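Local atomic coordinates of GH26C (Muricauda sp. MAR_2010_75, PDB entry 6Q78), a protein that probably hydrolyses internal beta-1,4-mannosidic linkages of mannans, as a beta-mannanase of glycoside hydrolase family 26 built on a TIM-barrel fold. Residues Asp87-Phe92 with Phe148-Val153; Ser115-Ile120 with Val218-Arg223; Asp142-Ala147 with Asn154-His159. All blocks are in the same frame, centred on the assembly; numbering follows the deposited sequence.

Contact 1. Residues Asp87-Phe92 with Phe148-Val153; sequences DAFSSF and FDMGLV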
ATOM      1  N   ASP A  87       0.215  -5.112   8.682  1.00  6.67           N
ATOM      2  CA  ASP A  87       0.704  -5.617   9.973  1.00  6.44           C
ATOM      3  C   ASP A  87       0.224  -7.031  10.279  1.00  6.66           C
ATOM      4  O   ASP A  87      -0.076  -7.387  11.427  1.00  7.05           O
ATOM      5  CB  ASP A  87       0.380  -4.636  11.108  1.00  7.16           C
ATOM      6  CG  ASP A  87       1.109  -3.316  10.948  1.00  9.87           C
ATOM      7  OD1 ASP A  87       2.205  -3.290  10.392  1.00  9.71           O
ATOM      8  OD2 ASP A  87       0.574  -2.278  11.384  1.00 12.09           O
ATOM      9  N   ALA A  88       0.164  -7.862   9.243  1.00  6.61           N
ATOM     10  CA  ALA A  88      -0.414  -9.200   9.425  1.00  6.88           C
ATOM     11  C   ALA A  88       0.368 -10.031  10.448  1.00  7.35           C
ATOM     12  O   ALA A  88      -0.211 -10.939  11.059  1.00  8.85           O
ATOM     13  CB  ALA A  88      -0.460  -9.927   8.085  1.00  9.46           C
ATOM     14  N   PHE A  89       1.674  -9.792  10.615  1.00  7.31           N
ATOM     15  CA  PHE A  89       2.488 -10.591  11.536  1.00  7.60           C
ATOM     16  C   PHE A  89       2.667  -9.969  12.926  1.00  9.06           C
ATOM     17  O   PHE A  89       3.299 -10.609  13.783  1.00 12.03           O
ATOM     18  CB  PHE A  89       3.851 -10.904  10.904  1.00  8.65           C
ATOM     19  CG  PHE A  89       3.772 -11.653   9.580  1.00  9.10           C
ATOM     20  CD1 PHE A  89       2.930 -12.736   9.414  1.00 12.23           C
ATOM     21  CD2 PHE A  89       4.576 -11.269   8.526  1.00 20.27           C
ATOM     22  CE1 PHE A  89       2.859 -13.412   8.202  1.00 13.62           C
ATOM     23  CE2 PHE A  89       4.513 -11.941   7.298  1.00 18.78           C
ATOM     24  CZ  PHE A  89       3.642 -13.019   7.147  1.00 17.82           C
ATOM     25  N   SER A  90       2.068  -8.799  13.184  1.00  8.59           N
ATOM     26  CA  SER A  90       2.267  -8.096  14.453  1.00  7.82           C
ATOM     27  C   SER A  90       0.998  -7.500  15.062  1.00 10.87           C
ATOM     28  O   SER A  90       1.053  -7.010  16.208  1.00 13.79           O
ATOM     29  CB  SER A  90       3.273  -6.953  14.240  1.00 11.91           C
ATOM     30  OG  SER A  90       2.835  -6.058  13.198  1.00 17.57           O
ATOM     31  N   SER A  91      -0.135  -7.495  14.351  1.00  7.69           N
ATOM     32  CA  SER A  91      -1.381  -6.928  14.860  1.00  8.95           C
ATOM     33  C   SER A  91      -2.485  -7.950  14.659  1.00  9.69           C
ATOM     34  O   SER A  91      -2.678  -8.450  13.544  1.00  9.23           O
ATOM     35  CB  SER A  91      -1.721  -5.612  14.149  1.00 11.45           C
ATOM     36  OG  SER A  91      -2.717  -4.884  14.891  1.00 12.09           O
ATOM     37  N   PHE A  92      -3.161  -8.309  15.753  1.00  8.96           N
ATOM     38  CA  PHE A  92      -4.096  -9.414  15.749  1.00  9.46           C
ATOM     39  C   PHE A  92      -5.375  -9.013  16.455  1.00 11.64           C
ATOM     40  O   PHE A  92      -5.339  -8.277  17.447  1.00 10.35           O
ATOM     41  CB  PHE A  92      -3.502 -10.627  16.490  1.00  9.70           C
ATOM     42  CG  PHE A  92      -2.069 -10.935  16.111  1.00  9.33           C
ATOM     43  CD1 PHE A  92      -1.015 -10.362  16.811  1.00 10.66           C
ATOM     44  CD2 PHE A  92      -1.793 -11.790  15.059  1.00 11.63           C
ATOM     45  CE1 PHE A  92       0.307 -10.654  16.466  1.00 13.41           C
ATOM     46  CE2 PHE A  92      -0.482 -12.099  14.714  1.00 11.13           C
ATOM     47  CZ  PHE A  92       0.566 -11.528  15.411  1.00 10.81           C
ATOM     48  N   PHE A 148       9.459 -11.575   2.880  1.00  7.08           N
ATOM     49  CA  PHE A 148      10.205 -11.776   1.646  1.00  7.29           C
ATOM     50  C   PHE A 148      10.735 -13.206   1.558  1.00  7.77           C
ATOM     51  O   PHE A 148      10.689 -13.829   0.488  1.00  9.79           O
ATOM     52  CB  PHE A 148      11.363 -10.776   1.585  1.00  7.28           C
ATOM     53  CG  PHE A 148      12.233 -10.934   0.382  1.00  7.60           C
ATOM     54  CD1 PHE A 148      11.777 -10.543  -0.866  1.00  8.65           C
ATOM     55  CD2 PHE A 148      13.489 -11.496   0.503  1.00  9.45           C
ATOM     56  CE1 PHE A 148      12.578 -10.678  -1.979  1.00 10.41           C
ATOM     57  CE2 PHE A 148      14.314 -11.645  -0.609  1.00 12.26           C
ATOM     58  CZ  PHE A 148      13.842 -11.216  -1.855  1.00 11.42           C
ATOM     59  N   ASP A 149      11.256 -13.746   2.676  1.00  7.99           N
ATOM     60  CA  ASP A 149      11.762 -15.128   2.636  1.00  8.52           C
ATOM     61  C   ASP A 149      10.670 -16.119   2.262  1.00  8.63           C
ATOM     62  O   ASP A 149      10.967 -17.179   1.698  1.00 10.23           O
ATOM     63  CB  ASP A 149      12.357 -15.530   3.988  1.00  9.78           C
ATOM     64  CG  ASP A 149      13.725 -14.914   4.273  1.00 17.61           C
ATOM     65  OD1 ASP A 149      14.324 -14.299   3.360  1.00 13.78           O
ATOM     66  OD2 ASP A 149      14.202 -15.082   5.442  1.00 14.38           O
ATOM     67  N   MET A 150       9.411 -15.825   2.591  1.00  8.31           N
ATOM     68  CA  MET A 150       8.281 -16.685   2.245  1.00  8.46           C
ATOM     69  C   MET A 150       7.706 -16.362   0.868  1.00  8.35           C
ATOM     70  O   MET A 150       6.797 -17.084   0.398  1.00  8.55           O
ATOM     71  CB  MET A 150       7.191 -16.564   3.331  1.00  8.30           C
ATOM     72  CG  MET A 150       7.699 -17.092   4.665  1.00 10.87           C
ATOM     73  SD  MET A 150       6.392 -17.254   5.909  1.00 15.28           S
ATOM     74  CE  MET A 150       5.806 -15.594   5.952  1.00 15.27           C
ATOM     75  N   GLY A 151       8.226 -15.315   0.217  1.00  8.11           N
ATOM     76  CA  GLY A 151       7.790 -14.925  -1.110  1.00  8.07           C
ATOM     77  C   GLY A 151       6.703 -13.878  -1.167  1.00  7.67           C
ATOM     78  O   GLY A 151       6.240 -13.551  -2.270  1.00  8.97           O
ATOM     79  N   LEU A 152       6.242 -13.383  -0.028  1.00  7.89           N
ATOM     80  CA  LEU A 152       5.197 -12.372  -0.025  1.00  8.31           C
ATOM     81  C   LEU A 152       5.707 -11.078  -0.624  1.00  6.83           C
ATOM     82  O   LEU A 152       6.911 -10.818  -0.676  1.00  7.39           O
ATOM     83  CB  LEU A 152       4.733 -12.057   1.397  1.00  9.23           C
ATOM     84  CG  LEU A 152       3.772 -13.031   2.093  1.00  9.52           C
ATOM     85  CD1 LEU A 152       4.324 -14.430   2.232  1.00 11.00           C
ATOM     86  CD2 LEU A 152       3.382 -12.459   3.438  1.00  6.96           C
ATOM     87  N   VAL A 153       4.751 -10.245  -1.063  1.00  7.03           N
ATOM     88  CA  VAL A 153       5.007  -8.875  -1.504  1.00  6.48           C
ATOM     89  C   VAL A 153       4.930  -7.963  -0.284  1.00  6.18           C
ATOM     90  O   VAL A 153       4.079  -8.139   0.577  1.00  6.91           O
ATOM     91  CB  VAL A 153       3.952  -8.492  -2.548  1.00  8.00           C
ATOM     92  CG1 VAL A 153       4.070  -7.047  -2.978  1.00  8.07           C
ATOM     93  CG2 VAL A 153       4.018  -9.423  -3.762  1.00 10.76           C
TER
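Phe89 reaches from the loop after strand 81-86 to the C-terminal end of helix 132-150, where the far end of its ring, at CZ, meets Met150 and Leu152. The touching is confined to a few carbons. Phe89 CZ lies 3.6 Å from Met150 CE and 3.8 Å from Leu152 CD2, and both methyls come obliquely to the ring. Both side chains head toward Phe89 from the direction opposite to its own. Met150 manages this through a bend at its thioether: a chi3 of -58° folds CE back from SD onto the ring.

The inner, buried half is the Phe89-Leu152 pair. Its surroundings continue into the layer between helix and barrel, since Phe89 also touches Ala147 of the helix and Leu113 of strand 112-116, while Leu152 packs on Ala147. The solvent side belongs to Met150, an exposed residue just before Gly151, although its methyl comes as close, closing on the end of the ring from the outer side of the contact. Arg146 adds a cation-pi contact to the same ring.

Between Met150 and Leu152 the chain turns at Gly151, which has a positive phi of 93° and closes the helix in a Schellman motif; its N bonds to Phe148 O at 2.9 Å. This turn lets Met150 and Leu152, the latter on the way into strand 153-157, approach the same ring. At the other end, Asp87 O accepts from both Ser90 N and Ser91 N, which curls the loop that carries Phe89. Across the contact the chemistry is purely apolar, implying cohesion by dispersion and exclusion of water, with little directional constraint.

Contact 2. Residues Ser115-Ile120 with Val218-Arg223; sequences SDFMFI and VPIIFR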
ATOM      1  N   SER A 115       3.283  -2.587   5.724  1.00  5.82           N
ATOM      2  CA  SER A 115       3.991  -1.964   6.857  1.00  5.78           C
ATOM      3  C   SER A 115       3.977  -0.449   6.689  1.00  5.87           C
ATOM      4  O   SER A 115       3.467   0.086   5.697  1.00  5.96           O
ATOM      5  CB  SER A 115       5.460  -2.421   6.858  1.00  6.57           C
ATOM      6  OG  SER A 115       5.470  -3.849   7.108  1.00  6.96           O
ATOM      7  N   ASP A 116       4.526   0.259   7.682  1.00  5.90           N
ATOM      8  CA  ASP A 116       4.416   1.727   7.723  1.00  6.06           C
ATOM      9  C   ASP A 116       5.773   2.286   8.107  1.00  6.06           C
ATOM     10  O   ASP A 116       6.416   1.795   9.040  1.00  6.91           O
ATOM     11  CB  ASP A 116       3.359   2.119   8.768  1.00  6.25           C
ATOM     12  CG  ASP A 116       2.846   3.567   8.622  1.00  9.25           C
ATOM     13  OD1 ASP A 116       3.604   4.492   8.218  1.00  6.87           O
ATOM     14  OD2 ASP A 116       1.655   3.791   9.014  1.00 12.99           O
ATOM     15  N   PHE A 117       6.216   3.328   7.401  1.00  6.18           N
ATOM     16  CA  PHE A 117       7.431   4.053   7.795  1.00  6.76           C
ATOM     17  C   PHE A 117       7.253   4.968   9.009  1.00  6.45           C
ATOM     18  O   PHE A 117       8.264   5.484   9.517  1.00  8.36           O
ATOM     19  CB  PHE A 117       7.990   4.859   6.617  1.00  6.44           C
ATOM     20  CG  PHE A 117       8.809   4.032   5.659  1.00  6.53           C
ATOM     21  CD1 PHE A 117      10.013   3.474   6.079  1.00  6.40           C
ATOM     22  CD2 PHE A 117       8.405   3.846   4.349  1.00  6.44           C
ATOM     23  CE1 PHE A 117      10.791   2.699   5.207  1.00  9.34           C
ATOM     24  CE2 PHE A 117       9.179   3.055   3.437  1.00  6.46           C
ATOM     25  CZ  PHE A 117      10.390   2.493   3.912  1.00  7.59           C
ATOM     26  N   MET A 118       6.020   5.160   9.498  1.00  6.56           N
ATOM     27  CA  MET A 118       5.725   6.044  10.638  1.00  7.35           C
ATOM     28  C   MET A 118       6.757   6.002  11.779  1.00  9.09           C
ATOM     29  O   MET A 118       7.348   7.036  12.146  1.00  9.85           O
ATOM     30  CB  MET A 118       4.345   5.648  11.156  1.00  8.05           C
ATOM     31  CG  MET A 118       3.912   6.423  12.400  1.00 11.56           C
ATOM     32  SD  MET A 118       2.230   5.938  12.924  1.00 15.94           S
ATOM     33  CE  MET A 118       2.314   4.170  13.232  1.00 17.10           C
ATOM     34  N   PHE A 119       6.944   4.841  12.404  1.00  8.78           N
ATOM     35  CA  PHE A 119       7.839   4.793  13.555  1.00 10.50           C
ATOM     36  C   PHE A 119       9.310   4.842  13.120  1.00  6.77           C
ATOM     37  O   PHE A 119      10.178   5.239  13.915  1.00 10.73           O
ATOM     38  CB  PHE A 119       7.535   3.517  14.364  1.00 12.84           C
ATOM     39  CG  PHE A 119       6.192   3.543  15.128  1.00 10.04           C
ATOM     40  CD1 PHE A 119       5.671   4.729  15.649  1.00 14.64           C
ATOM     41  CD2 PHE A 119       5.423   2.393  15.189  1.00 14.36           C
ATOM     42  CE1 PHE A 119       4.441   4.749  16.317  1.00 17.13           C
ATOM     43  CE2 PHE A 119       4.197   2.405  15.889  1.00 13.83           C
ATOM     44  CZ  PHE A 119       3.709   3.585  16.412  1.00 15.22           C
ATOM     45  N   ILE A 120       9.608   4.435  11.886  1.00  6.55           N
ATOM     46  CA  ILE A 120      10.973   4.456  11.391  1.00  7.10           C
ATOM     47  C   ILE A 120      11.461   5.883  11.219  1.00  9.83           C
ATOM     48  O   ILE A 120      12.672   6.155  11.355  1.00 10.41           O
ATOM     49  CB  ILE A 120      11.008   3.624  10.096  1.00  7.33           C
ATOM     50  CG1 ILE A 120      10.632   2.166  10.435  1.00  9.39           C
ATOM     51  CG2 ILE A 120      12.362   3.714   9.384  1.00  9.30           C
ATOM     52  CD1 ILE A 120      10.336   1.320   9.195  1.00  8.93           C
ATOM     53  N   VAL A 218      15.368  -6.785  -0.513  1.00  9.48           N
ATOM     54  CA  VAL A 218      13.922  -6.982  -0.532  1.00  9.49           C
ATOM     55  C   VAL A 218      13.284  -5.853  -1.336  1.00  7.93           C
ATOM     56  O   VAL A 218      13.382  -4.678  -0.928  1.00  8.56           O
ATOM     57  CB  VAL A 218      13.348  -6.947   0.892  1.00  8.26           C
ATOM     58  CG1 VAL A 218      11.816  -7.068   0.841  1.00  7.91           C
ATOM     59  CG2 VAL A 218      13.980  -8.045   1.750  1.00 12.07           C
ATOM     60  N   PRO A 219      12.586  -6.126  -2.443  1.00  7.20           N
ATOM     61  CA  PRO A 219      11.851  -5.041  -3.117  1.00  7.74           C
ATOM     62  C   PRO A 219      10.688  -4.594  -2.263  1.00  8.21           C
ATOM     63  O   PRO A 219       9.981  -5.420  -1.687  1.00  9.37           O
ATOM     64  CB  PRO A 219      11.358  -5.687  -4.424  1.00 10.49           C
ATOM     65  CG  PRO A 219      12.313  -6.885  -4.612  1.00  8.33           C
ATOM     66  CD  PRO A 219      12.549  -7.383  -3.215  1.00  7.81           C
ATOM     67  N   ILE A 220      10.504  -3.273  -2.161  1.00  7.40           N
ATOM     68  CA  ILE A 220       9.311  -2.792  -1.489  1.00  8.51           C
ATOM     69  C   ILE A 220       8.543  -1.847  -2.395  1.00  8.04           C
ATOM     70  O   ILE A 220       9.123  -1.113  -3.208  1.00  8.40           O
ATOM     71  CB  ILE A 220       9.611  -2.138  -0.131  1.00  9.98           C
ATOM     72  CG1 ILE A 220      10.418  -0.869  -0.294  1.00  9.28           C
ATOM     73  CG2 ILE A 220      10.278  -3.137   0.871  1.00  9.46           C
ATOM     74  CD1 ILE A 220      10.372   0.000   0.951  1.00 11.15           C
ATOM     75  N   ILE A 221       7.227  -1.850  -2.224  1.00  7.61           N
ATOM     76  CA  ILE A 221       6.360  -0.859  -2.861  1.00  6.71           C
ATOM     77  C   ILE A 221       6.161   0.274  -1.869  1.00  7.30           C
ATOM     78  O   ILE A 221       5.710   0.050  -0.748  1.00  9.58           O
ATOM     79  CB  ILE A 221       5.018  -1.490  -3.243  1.00  6.59           C
ATOM     80  CG1 ILE A 221       5.228  -2.650  -4.243  1.00  8.13           C
ATOM     81  CG2 ILE A 221       4.060  -0.405  -3.754  1.00  6.85           C
ATOM     82  CD1 ILE A 221       4.017  -3.478  -4.452  1.00 11.22           C
ATOM     83  N   PHE A 222       6.554   1.477  -2.254  1.00  7.08           N
ATOM     84  CA  PHE A 222       6.460   2.651  -1.395  1.00  5.88           C
ATOM     85  C   PHE A 222       5.282   3.505  -1.881  1.00  8.01           C
ATOM     86  O   PHE A 222       5.216   3.893  -3.072  1.00  7.45           O
ATOM     87  CB  PHE A 222       7.785   3.417  -1.485  1.00  6.04           C
ATOM     88  CG  PHE A 222       7.839   4.697  -0.666  1.00  7.92           C
ATOM     89  CD1 PHE A 222       8.399   5.853  -1.216  1.00  7.02           C
ATOM     90  CD2 PHE A 222       7.444   4.723   0.659  1.00 11.62           C
ATOM     91  CE1 PHE A 222       8.539   7.014  -0.454  1.00  9.54           C
ATOM     92  CE2 PHE A 222       7.542   5.914   1.408  1.00 11.17           C
ATOM     93  CZ  PHE A 222       8.118   7.020   0.837  1.00  7.60           C
ATOM     94  N   ARG A 223       4.320   3.743  -0.968  1.00  6.87           N
ATOM     95  CA  ARG A 223       3.042   4.409  -1.267  1.00  6.04           C
ATOM     96  C   ARG A 223       2.895   5.644  -0.394  1.00  6.09           C
ATOM     97  O   ARG A 223       2.161   5.607   0.598  1.00  8.33           O
ATOM     98  CB  ARG A 223       1.885   3.426  -1.021  1.00  7.70           C
ATOM     99  CG  ARG A 223       0.514   3.930  -1.451  1.00  7.58           C
ATOM    100  CD  ARG A 223      -0.507   2.802  -1.347  1.00  6.81           C
ATOM    101  NE  ARG A 223      -0.764   2.413   0.041  1.00  8.40           N
ATOM    102  CZ  ARG A 223      -1.769   2.884   0.785  1.00  6.94           C
ATOM    103  NH1 ARG A 223      -2.630   3.786   0.318  1.00  8.85           N
ATOM    104  NH2 ARG A 223      -1.939   2.427   2.014  1.00  9.73           N
TER
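Phe117, just beyond strand 112-116, pushes its ring edge against Phe222 and Ile220 of strand 220-223. In the aromatic pair the rings meet obliquely, with planes at 83° and centroids 5.6 Å apart. Phe117 CE2 comes within 3.7 Å of Phe222 CD2, and Phe117 CD2 lies equally close to Phe222 CE2, so two neighbouring carbons of each ring meet. The side chains cross at about a right angle. With CG anti to the backbone N (chi1 179°), Phe222 swings its ring nearer to Phe117 than the start of its side chain suggests.

The aliphatic part is smaller: Ile220 CD1 approaches Phe117 CZ to 3.9 Å, again near the plane of the Phe117 ring. Ile220 comes from the direction opposite to Phe117, its extended CG1-CD1 arm supplying the touching methyl.

Polar bonding serves the backbone beside the rings. Asp116 OD1 accepts from Met118 N at 2.8 Å, with an N-H...O angle of 157°, forming an Asx turn around Phe117; the donor stands well above the carboxylate plane. The second oxygen of Asp116 is held by His159.

All three touching residues are buried. Strand 153-157 runs between strands 112-116 and 220-223 in the parallel barrel sheet, and its Phe156 stacks on Phe117; this contact therefore bridges two strands that are not direct neighbours, on the side of the sheet facing helices 132-150 and 193-208.

Contact 3. Residues Asp142-Ala147 with Asn154-His159; sequences DDVLRA and NVFCWH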
ATOM      1  N   ASP A 142      12.103  -7.249  10.844  1.00  7.88           N
ATOM      2  CA  ASP A 142      12.013  -8.707  10.954  1.00  7.66           C
ATOM      3  C   ASP A 142      10.780  -9.253  10.220  1.00  7.46           C
ATOM      4  O   ASP A 142      10.871 -10.287   9.541  1.00  8.13           O
ATOM      5  CB  ASP A 142      11.932  -9.102  12.414  1.00 10.57           C
ATOM      6  CG  ASP A 142      13.275  -8.981  13.140  1.00 15.99           C
ATOM      7  OD1 ASP A 142      14.326  -8.716  12.487  1.00 19.67           O
ATOM      8  OD2 ASP A 142      13.272  -9.156  14.367  1.00 21.53           O
ATOM      9  N   ASP A 143       9.634  -8.568  10.313  1.00  8.81           N
ATOM     10  CA  ASP A 143       8.424  -9.062   9.643  1.00  6.94           C
ATOM     11  C   ASP A 143       8.554  -8.951   8.126  1.00  6.68           C
ATOM     12  O   ASP A 143       8.113  -9.856   7.394  1.00  7.03           O
ATOM     13  CB  ASP A 143       7.197  -8.264  10.121  1.00  7.70           C
ATOM     14  CG  ASP A 143       6.765  -8.606  11.537  1.00  9.90           C
ATOM     15  OD1 ASP A 143       5.853  -7.885  12.076  1.00 11.57           O
ATOM     16  OD2 ASP A 143       7.319  -9.547  12.123  1.00 14.70           O
ATOM     17  N   VAL A 144       9.191  -7.874   7.636  1.00  6.50           N
ATOM     18  CA  VAL A 144       9.395  -7.700   6.197  1.00  6.37           C
ATOM     19  C   VAL A 144      10.345  -8.768   5.646  1.00  7.65           C
ATOM     20  O   VAL A 144      10.114  -9.318   4.551  1.00  7.87           O
ATOM     21  CB  VAL A 144       9.892  -6.267   5.933  1.00  6.69           C
ATOM     22  CG1 VAL A 144      10.484  -6.092   4.504  1.00  8.63           C
ATOM     23  CG2 VAL A 144       8.718  -5.293   6.113  1.00  8.24           C
ATOM     24  N   LEU A 145      11.435  -9.052   6.371  1.00  6.97           N
ATOM     25  CA  LEU A 145      12.357 -10.086   5.907  1.00  7.36           C
ATOM     26  C   LEU A 145      11.694 -11.449   5.936  1.00  7.53           C
ATOM     27  O   LEU A 145      11.894 -12.255   5.001  1.00  9.06           O
ATOM     28  CB  LEU A 145      13.646 -10.106   6.737  1.00  7.74           C
ATOM     29  CG  LEU A 145      14.478  -8.827   6.720  1.00 12.99           C
ATOM     30  CD1 LEU A 145      15.703  -9.022   7.657  1.00 13.06           C
ATOM     31  CD2 LEU A 145      14.950  -8.522   5.306  1.00 19.02           C
ATOM     32  N   ARG A 146      10.903 -11.735   6.987  1.00  7.56           N
ATOM     33  CA  ARG A 146      10.120 -12.974   7.046  1.00  8.51           C
ATOM     34  C   ARG A 146       9.189 -13.070   5.843  1.00  9.34           C
ATOM     35  O   ARG A 146       9.106 -14.114   5.163  1.00  8.47           O
ATOM     36  CB  ARG A 146       9.292 -12.969   8.336  1.00 11.30           C
ATOM     37  CG  ARG A 146       8.118 -13.979   8.409  1.00 13.10           C
ATOM     38  CD  ARG A 146       7.516 -13.939   9.814  1.00 17.61           C
ATOM     39  NE  ARG A 146       6.279 -14.682   9.966  1.00 20.51           N
ATOM     40  CZ  ARG A 146       5.533 -14.633  11.063  1.00 20.60           C
ATOM     41  NH1 ARG A 146       5.899 -13.853  12.076  1.00 22.85           N
ATOM     42  NH2 ARG A 146       4.415 -15.348  11.142  1.00 30.00           N
ATOM     43  N   ALA A 147       8.483 -11.974   5.547  1.00  7.36           N
ATOM     44  CA  ALA A 147       7.577 -11.979   4.401  1.00  6.97           C
ATOM     45  C   ALA A 147       8.334 -12.270   3.109  1.00  7.10           C
ATOM     46  O   ALA A 147       7.911 -13.119   2.304  1.00  7.87           O
ATOM     47  CB  ALA A 147       6.839 -10.631   4.306  1.00  9.33           C
ATOM     48  N   ASN A 154       5.796  -6.944  -0.229  1.00  7.48           N
ATOM     49  CA  ASN A 154       5.805  -5.950   0.857  1.00  7.57           C
ATOM     50  C   ASN A 154       5.440  -4.573   0.320  1.00  7.80           C
ATOM     51  O   ASN A 154       6.041  -4.106  -0.650  1.00  7.21           O
ATOM     52  CB  ASN A 154       7.195  -5.856   1.509  1.00  7.36           C
ATOM     53  CG  ASN A 154       7.500  -7.013   2.429  1.00  6.75           C
ATOM     54  OD1 ASN A 154       7.004  -7.067   3.566  1.00  8.17           O
ATOM     55  ND2 ASN A 154       8.317  -7.944   1.965  1.00  8.59           N
ATOM     56  N   VAL A 155       4.487  -3.916   0.976  1.00  5.91           N
ATOM     57  CA  VAL A 155       4.076  -2.552   0.655  1.00  5.55           C
ATOM     58  C   VAL A 155       4.257  -1.698   1.908  1.00  7.45           C
ATOM     59  O   VAL A 155       3.867  -2.123   3.001  1.00  8.54           O
ATOM     60  CB  VAL A 155       2.614  -2.517   0.166  1.00  7.34           C
ATOM     61  CG1 VAL A 155       2.269  -1.091  -0.307  1.00  9.93           C
ATOM     62  CG2 VAL A 155       2.383  -3.524  -0.929  1.00 15.64           C
ATOM     63  N   PHE A 156       4.846  -0.503   1.758  1.00  6.40           N
ATOM     64  CA  PHE A 156       4.936   0.475   2.847  1.00  5.39           C
ATOM     65  C   PHE A 156       4.162   1.738   2.528  1.00  6.43           C
ATOM     66  O   PHE A 156       4.370   2.340   1.461  1.00  7.87           O
ATOM     67  CB  PHE A 156       6.379   0.940   3.070  1.00  5.69           C
ATOM     68  CG  PHE A 156       7.203   0.043   3.956  1.00  6.34           C
ATOM     69  CD1 PHE A 156       7.652  -1.206   3.490  1.00  7.98           C
ATOM     70  CD2 PHE A 156       7.515   0.434   5.248  1.00  6.23           C
ATOM     71  CE1 PHE A 156       8.440  -2.041   4.304  1.00  7.96           C
ATOM     72  CE2 PHE A 156       8.336  -0.387   6.056  1.00  6.19           C
ATOM     73  CZ  PHE A 156       8.797  -1.617   5.571  1.00  6.05           C
ATOM     74  N   CYS A 157       3.309   2.154   3.463  1.00  5.64           N
ATOM     75  CA  CYS A 157       2.757   3.503   3.478  1.00  5.62           C
ATOM     76  C   CYS A 157       3.581   4.312   4.478  1.00  6.44           C
ATOM     77  O   CYS A 157       4.570   3.820   5.039  1.00  6.67           O
ATOM     78  CB  CYS A 157       1.254   3.488   3.795  1.00  6.43           C
ATOM     79  SG  CYS A 157       0.867   2.843   5.461  1.00  9.77           S
ATOM     80  N   TRP A 158       3.215   5.585   4.678  1.00  5.89           N
ATOM     81  CA  TRP A 158       4.001   6.467   5.543  1.00  5.93           C
ATOM     82  C   TRP A 158       3.067   7.455   6.227  1.00  6.83           C
ATOM     83  O   TRP A 158       2.724   8.503   5.651  1.00  6.66           O
ATOM     84  CB  TRP A 158       5.039   7.186   4.704  1.00  8.19           C
ATOM     85  CG  TRP A 158       6.005   7.995   5.519  1.00  7.66           C
ATOM     86  CD1 TRP A 158       6.229   7.912   6.879  1.00  7.78           C
ATOM     87  CD2 TRP A 158       6.940   8.957   5.024  1.00  6.35           C
ATOM     88  NE1 TRP A 158       7.233   8.800   7.261  1.00  7.24           N
ATOM     89  CE2 TRP A 158       7.687   9.441   6.130  1.00  6.53           C
ATOM     90  CE3 TRP A 158       7.198   9.476   3.761  1.00  6.57           C
ATOM     91  CZ2 TRP A 158       8.691  10.386   5.984  1.00  7.42           C
ATOM     92  CZ3 TRP A 158       8.187  10.451   3.627  1.00  9.99           C
ATOM     93  CH2 TRP A 158       8.913  10.885   4.724  1.00  8.89           C
ATOM     94  N   HIS A 159       2.686   7.144   7.477  1.00  6.26           N
ATOM     95  CA  HIS A 159       1.946   8.113   8.280  1.00  6.59           C
ATOM     96  C   HIS A 159       2.980   9.045   8.900  1.00  7.52           C
ATOM     97  O   HIS A 159       3.463   8.862  10.032  1.00  9.58           O
ATOM     98  CB  HIS A 159       1.053   7.424   9.302  1.00  7.13           C
ATOM     99  CG  HIS A 159      -0.175   6.812   8.703  1.00  6.73           C
ATOM    100  ND1 HIS A 159      -0.173   5.550   8.140  1.00  9.12           N
ATOM    101  CD2 HIS A 159      -1.450   7.273   8.601  1.00  9.95           C
ATOM    102  CE1 HIS A 159      -1.390   5.274   7.691  1.00  8.36           C
ATOM    103  NE2 HIS A 159      -2.178   6.308   7.939  1.00 10.83           N
TER
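Asn154, near the start of strand 153-157, sets its amide against Val144 and Ala147, two residues one turn apart on helix 132-150. Its ND2 donates to Val144 O, a weak bond at 3.4 Å bent to 139°. The opposite end of the amide has apolar company: Asn154 OD1 sits 3.5 Å from Val144 CG2 and 3.6 Å from Ala147 CB. A chi2 of -77° turns the amide so that nitrogen and oxygen both border the helix. The bond gives this buried amide a polar partner, though a weak one.

Two residues on, Phe156 brings the end of its ring to Val144, CZ lying 3.7 Å from Val144 CG2; the methyl meets the ring obliquely. CG2 of Val144 thus lies against both the amide oxygen and the ring, while CG1 rests on the amide alone. Further along, His159 bonds through NE2 to a bound Tris molecule, probably from the crystallisation liquor.

Helix and strand run nearly antiparallel, at 150°, with axes 9.8 Å apart. This is the return half of the beta-alpha-beta crossover 112-116, 132-150, 153-157, the repeating element of a TIM barrel, as expected for family 26 glycoside hydrolases.

Overall arrangement
Contacts 1 and 3 share helix 132-150 and have centres about 7 Å apart: contact 1 holds its C-terminal end to the loop after strand 81-86, contact 3 lays its body against strand 153-157. Leu152 N and Ala147 O, 2.9 Å apart, probably bond where the two meet. Contact 2, its centre about 5 Å from that of contact 3, ties the strands flanking 153-157, and Ile221 O to Phe156 N, at 2.7 Å, probably joins neighbouring strands. Segments 115-120 and 154-159 both lead to the Tris site, consistent with a pocket at the C-terminal strand ends, where TIM-barrel active sites lie.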